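Local coordinates for putative Lipoprotein (Clostridium perfringens, PDB 5J7R), which is of unknown function but probably acts, as a lipoprotein, in sporulation or spore germination, at residues Y58-Q61 / A62-G66. Sequence-based numbering, arbitrary orientation.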
loop_
_atom_site.group_PDB
_atom_site.type_symbol
_atom_site.label_atom_id
_atom_site.label_comp_id
_atom_site.label_asym_id
_atom_site.label_seq_id
_atom_site.Cartn_x
_atom_site.Cartn_y
_atom_site.Cartn_z
ATOM N N TYR A 58 2.377 9.178 3.578
ATOM C CA TYR A 58 1.790 8.950 4.882
ATOM C C TYR A 58 2.856 9.109 5.984
ATOM O O TYR A 58 2.610 9.764 6.997
ATOM C CB TYR A 58 1.177 7.549 4.942
ATOM C CG TYR A 58 0.448 7.254 6.213
ATOM C CD1 TYR A 58 -0.893 7.595 6.358
ATOM C CD2 TYR A 58 1.093 6.640 7.276
ATOM C CE1 TYR A 58 -1.582 7.325 7.523
ATOM C CE2 TYR A 58 0.411 6.374 8.460
ATOM C CZ TYR A 58 -0.919 6.715 8.574
ATOM O OH TYR A 58 -1.603 6.453 9.724
ATOM N N LEU A 59 4.029 8.509 5.765
ATOM C CA LEU A 59 5.158 8.605 6.701
ATOM C C LEU A 59 5.582 10.047 6.946
ATOM O O LEU A 59 5.765 10.437 8.102
ATOM C CB LEU A 59 6.363 7.781 6.218
ATOM C CG LEU A 59 6.178 6.260 6.180
ATOM C CD1 LEU A 59 7.384 5.581 5.545
ATOM C CD2 LEU A 59 5.936 5.726 7.577
ATOM N N ILE A 60 5.753 10.840 5.884
ATOM C CA ILE A 60 6.138 12.242 6.065
ATOM C C ILE A 60 5.055 12.982 6.830
ATOM O O ILE A 60 5.355 13.871 7.634
ATOM C CB ILE A 60 6.413 12.977 4.723
ATOM C CG1 ILE A 60 7.578 12.327 3.978
ATOM C CG2 ILE A 60 6.739 14.459 4.948
ATOM C CD1 ILE A 60 8.892 12.314 4.735
ATOM N N GLN A 61 3.799 12.610 6.587
ATOM C CA GLN A 61 2.681 13.295 7.254
ATOM C C GLN A 61 2.763 12.952 8.708
ATOM O O GLN A 61 2.474 13.775 9.555
ATOM C CB GLN A 61 1.297 12.793 6.777
ATOM C CG GLN A 61 0.251 13.903 6.676
ATOM C CD GLN A 61 0.462 14.890 5.540
ATOM O OE1 GLN A 61 0.591 16.084 5.794
ATOM N NE2 GLN A 61 0.509 14.415 4.299
ATOM N N ALA A 62 3.114 11.698 8.982
ATOM C CA ALA A 62 3.229 11.218 10.352
ATOM C C ALA A 62 4.360 11.920 11.113
ATOM O O ALA A 62 4.218 12.200 12.296
ATOM C CB ALA A 62 3.406 9.709 10.385
ATOM N N LEU A 63 5.462 12.206 10.432
ATOM C CA LEU A 63 6.590 12.924 11.050
ATOM C C LEU A 63 6.183 14.353 11.406
ATOM O O LEU A 63 6.539 14.849 12.459
ATOM C CB LEU A 63 7.828 12.947 10.128
ATOM C CG LEU A 63 8.524 11.630 9.843
ATOM C CD1 LEU A 63 9.636 11.821 8.830
ATOM C CD2 LEU A 63 9.083 11.011 11.117
ATOM N N ILE A 64 5.442 15.000 10.514
ATOM C CA ILE A 64 4.968 16.371 10.732
ATOM C C ILE A 64 4.010 16.431 11.921
ATOM O O ILE A 64 4.033 17.392 12.672
ATOM C CB ILE A 64 4.285 16.940 9.474
ATOM C CG1 ILE A 64 5.324 17.121 8.360
ATOM C CG2 ILE A 64 3.644 18.294 9.773
ATOM C CD1 ILE A 64 4.734 17.457 7.003
ATOM N N GLN A 65 3.162 15.421 12.078
ATOM C CA GLN A 65 2.231 15.383 13.215
ATOM C C GLN A 65 2.986 15.346 14.542
ATOM O O GLN A 65 2.451 15.769 15.563
ATOM C CB GLN A 65 1.263 14.203 13.114
ATOM C CG GLN A 65 0.263 14.339 11.973
ATOM C CD GLN A 65 -0.590 13.092 11.777
ATOM O OE1 GLN A 65 -0.681 12.253 12.666
ATOM N NE2 GLN A 65 -1.234 12.977 10.610
ATOM N N GLY A 66 4.220 14.833 14.516
ATOM C CA GLY A 66 5.055 14.773 15.705
ATOM C C GLY A 66 4.943 13.503 16.525
ATOM O O GLY A 66 4.090 12.649 16.265
#
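Leu63 and Ile64 lean back along helix 51-65 to meet the two branches of Ile60, a compact example of how the i to i+3 and i to i+4 spacings give a helix an apolar face. The two branches divide the work. The ethyl arm, lying beside the backbone N (chi1 -62°), ends in a CD1 that is 4.2 Å from CD1 of Leu63, while the methyl CG2, set anti to that N, approaches CD1 of Ile64. Both pairs cross at a slant and meet through methyl groups, in loose van der Waals contact. Ile64 also folds back on the preceding turn, its CG1 3.3 Å from the carbonyl O of Ile60.

Beneath these side chains run four successive backbone hydrogen bonds. Ala62 N donates to Tyr58 O at 2.8 Å, Leu63 N to Leu59 O at 2.9 Å, and Ile64 N to Ile60 O at 3.1 Å; Gln65 N to Gln61 O completes the series. On the more polar side Gln65 packs its aliphatic chain over the last of these acceptors, CG lying 3.3 Å from Gln61 O.

The helix stops at Gly66, whose positive phi (91°) breaks the helical path and whose N makes weak bonds to the carbonyls of Ala62 and Leu63. Ile60 goes on to touch Ile117 and Ile121 of helix 107-121 and Leu63 touches its Thr120, and Ile60 also meets Leu83 and Phe86 of strand 83-89. Leu29 of a second subunit packs on Leu59 and Ala62. This is the C-terminal end of an amphipathic alpha-helix, packed between the interior of its own domain and a subunit interface.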